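Local coordinates for protein ribokinase (Cryptococcus neoformans var. grubii serotype A, PDB 6CW5) that probably phosphorylates D-ribose at O-5, using ATP and magnesium, to give D-ribose 5-phosphate for nucleotide synthesis or the pentose phosphate pathway, at residues C15-S20 and V66-A71. Numbering follows the deposited sequence. Where two conformers were deposited one is given.
Sequences CLVRGS and VELDGA
The guanidinium of R18 has the backbone oxygen of D69 at its edge, near its plane, with R18 NH1 3.2 Å from D69 O. This bond meets the oxygen from above the carbonyl plane, not on a lone pair. G19 N bonds to the same oxygen nearly in line with the C=O, so two donors grip it. The carboxylate of D69 crosses the R18 side chain at a slant, its plane 27° from that of the guanidinium. Its CG is 3.8 Å from R18 CD. No N-H of R18 points at D69 OD1, which lies well out of the guanidinium plane; the opposite charges are near each other but form no salt bridge. D69 OD1 pairs with K94, D69 OD2 bonds Y155 OH, and R18 NH2 bonds S151 OG. The R18 chain bends at chi2 (64°), which brings NH1 back over the neighbouring strand.

Strands 15-18 and 66-73 are parallel neighbours in the large sheet of the PfkB/ribokinase fold. E67 N to C15 O, V17 N to E67 O (2.8 Å) and D69 N to V17 O form the regular ladder. Helix 51-61, which lies between the two strands in the chain, packs on the face bearing V17 and V66.

On that face V17 CG2 meets V66 CG2 at 3.6 Å. V17 CG1 touches L68 CD1 at 3.7 Å, and L68 CD1 also sits against V17 O. On the other face, L16 CG is anti to the backbone N (chi1 176°), and CD1 reaches across to D69 CB at 3.8 Å. Helix 149-161 borders this side, with Y155 against L16 and R18. From G19 on, past the end of strand 15-18, the chains draw apart, and a water links G19 O to A71 N. There S20 OG bonds E146 and G52 N, both predicted to bind substrate.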
ATOM      1  N   CYS A  15      19.845   3.185  -7.853  1.00 25.45           N
ATOM      2  CA  CYS A  15      18.689   3.833  -7.253  1.00 24.12           C
ATOM      3  C   CYS A  15      17.403   3.280  -7.839  1.00 25.87           C
ATOM      4  O   CYS A  15      17.263   3.176  -9.059  1.00 26.54           O
ATOM      5  CB  CYS A  15      18.734   5.341  -7.482  1.00 26.40           C
ATOM      6  SG  CYS A  15      17.363   6.213  -6.711  1.00 28.13           S
ATOM      7  N   LEU A  16      16.450   2.965  -6.977  1.00 21.79           N
ATOM      8  CA  LEU A  16      15.098   2.680  -7.426  1.00 18.27           C
ATOM      9  C   LEU A  16      14.241   3.893  -7.108  1.00 20.92           C
ATOM     10  O   LEU A  16      14.252   4.375  -5.960  1.00 21.93           O
ATOM     11  CB  LEU A  16      14.525   1.449  -6.729  1.00 19.47           C
ATOM     12  CG  LEU A  16      13.066   1.114  -7.050  1.00 21.11           C
ATOM     13  CD1 LEU A  16      12.862   0.707  -8.513  1.00 24.91           C
ATOM     14  CD2 LEU A  16      12.665  -0.016  -6.108  1.00 26.64           C
ATOM     15  N   VAL A  17      13.568   4.420  -8.121  1.00 20.17           N
ATOM     16  CA  VAL A  17      12.549   5.458  -7.941  1.00 18.56           C
ATOM     17  C   VAL A  17      11.199   4.772  -7.989  1.00 21.45           C
ATOM     18  O   VAL A  17      10.806   4.222  -9.023  1.00 21.18           O
ATOM     19  CB  VAL A  17      12.640   6.559  -9.009  1.00 19.59           C
ATOM     20  CG1 VAL A  17      11.593   7.669  -8.737  1.00 20.19           C
ATOM     21  CG2 VAL A  17      14.065   7.137  -9.073  1.00 22.62           C
ATOM     22  N   ARG A  18      10.475   4.788  -6.876  1.00 18.72           N
ATOM     23  CA  ARG A  18       9.113   4.278  -6.861  1.00 20.15           C
ATOM     24  C   ARG A  18       8.229   5.517  -6.886  1.00 17.06           C
ATOM     25  O   ARG A  18       8.156   6.254  -5.893  1.00 18.01           O
ATOM     26  CB  ARG A  18       8.849   3.415  -5.633  1.00 21.78           C
ATOM     27  CG  ARG A  18       7.385   3.019  -5.434  1.00 21.70           C
ATOM     28  CD  ARG A  18       6.813   2.137  -6.546  1.00 18.41           C
ATOM     29  NE  ARG A  18       5.380   1.922  -6.309  1.00 17.48           N
ATOM     30  CZ  ARG A  18       4.415   2.457  -7.053  1.00 21.86           C
ATOM     31  NH1 ARG A  18       4.716   3.155  -8.148  1.00 17.74           N
ATOM     32  NH2 ARG A  18       3.143   2.259  -6.719  1.00 18.30           N
ATOM     33  N   GLY A  19       7.611   5.796  -8.030  1.00 19.55           N
ATOM     34  CA  GLY A  19       6.922   7.075  -8.110  1.00 19.78           C
ATOM     35  C   GLY A  19       6.170   7.246  -9.409  1.00 21.20           C
ATOM     36  O   GLY A  19       5.921   6.297 -10.144  1.00 19.65           O
ATOM     37  N   SER A  20       5.816   8.484  -9.672  1.00 19.62           N
ATOM     38  CA  SER A  20       4.810   8.819 -10.673  1.00 18.21           C
ATOM     39  C   SER A  20       5.427   9.191 -12.009  1.00 19.13           C
ATOM     40  O   SER A  20       6.569   9.653 -12.086  1.00 18.67           O
ATOM     41  CB  SER A  20       3.997  10.009 -10.152  1.00 19.05           C
ATOM     42  OG  SER A  20       4.885  11.087  -9.867  1.00 19.58           O
ATOM     43  N   VAL A  66      19.791   4.145 -12.460  1.00 23.44           N
ATOM     44  CA  VAL A  66      18.491   4.347 -11.836  1.00 22.79           C
ATOM     45  C   VAL A  66      17.449   3.564 -12.610  1.00 24.37           C
ATOM     46  O   VAL A  66      17.556   3.379 -13.831  1.00 28.62           O
ATOM     47  CB  VAL A  66      18.132   5.854 -11.761  1.00 25.45           C
ATOM     48  CG1 VAL A  66      18.153   6.496 -13.175  1.00 26.74           C
ATOM     49  CG2 VAL A  66      16.814   6.048 -11.061  1.00 24.70           C
ATOM     50  N   GLU A  67      16.470   3.054 -11.877  1.00 22.93           N
ATOM     51  CA  GLU A  67      15.314   2.333 -12.410  0.53 22.92           C
ATOM     52  C   GLU A  67      14.049   2.984 -11.876  1.00 25.53           C
ATOM     53  O   GLU A  67      14.018   3.391 -10.719  1.00 25.60           O
ATOM     54  CB  GLU A  67      15.303   0.857 -11.978  0.53 22.76           C
ATOM     55  CG  GLU A  67      16.491   0.028 -12.427  0.53 28.27           C
ATOM     56  CD  GLU A  67      16.259  -0.699 -13.735  0.53 31.42           C
ATOM     57  OE1 GLU A  67      15.087  -0.930 -14.128  0.53 34.84           O
ATOM     58  OE2 GLU A  67      17.272  -1.039 -14.376  0.53 35.36           O
ATOM     59  N   LEU A  68      13.000   3.056 -12.699  1.00 23.97           N
ATOM     60  CA  LEU A  68      11.719   3.630 -12.287  1.00 21.96           C
ATOM     61  C   LEU A  68      10.660   2.534 -12.193  1.00 23.75           C
ATOM     62  O   LEU A  68      10.543   1.692 -13.100  1.00 21.12           O
ATOM     63  CB  LEU A  68      11.277   4.725 -13.266  1.00 21.01           C
ATOM     64  CG  LEU A  68       9.914   5.366 -12.972  1.00 25.17           C
ATOM     65  CD1 LEU A  68       9.930   6.111 -11.635  1.00 25.86           C
ATOM     66  CD2 LEU A  68       9.506   6.316 -14.123  1.00 30.01           C
ATOM     67  N   ASP A  69       9.953   2.488 -11.056  1.00 18.99           N
ATOM     68  CA  ASP A  69       8.905   1.501 -10.801  1.00 18.06           C
ATOM     69  C   ASP A  69       7.582   2.270 -10.707  1.00 22.57           C
ATOM     70  O   ASP A  69       7.417   3.116  -9.831  1.00 19.74           O
ATOM     71  CB  ASP A  69       9.221   0.733  -9.506  1.00 21.00           C
ATOM     72  CG  ASP A  69       8.189  -0.318  -9.152  1.00 26.25           C
ATOM     73  OD1 ASP A  69       7.024  -0.222  -9.573  1.00 24.53           O
ATOM     74  OD2 ASP A  69       8.534  -1.214  -8.380  1.00 27.82           O
ATOM     75  N   GLY A  70       6.643   1.983 -11.606  1.00 19.40           N
ATOM     76  CA  GLY A  70       5.391   2.727 -11.606  1.00 21.04           C
ATOM     77  C   GLY A  70       4.548   2.291 -12.788  1.00 20.41           C
ATOM     78  O   GLY A  70       4.700   1.163 -13.259  1.00 19.63           O
ATOM     79  N   ALA A  71       3.668   3.157 -13.285  1.00 19.34           N
ATOM     80  CA  ALA A  71       2.792   2.723 -14.363  1.00 16.25           C
ATOM     81  C   ALA A  71       2.372   3.912 -15.215  1.00 21.54           C
ATOM     82  O   ALA A  71       2.199   5.028 -14.716  1.00 20.74           O
ATOM     83  CB  ALA A  71       1.549   2.020 -13.819  1.00 18.58           C
TER
HETATM   84  O   HOH W   1       3.735   5.652 -11.731  1.00 19.02           O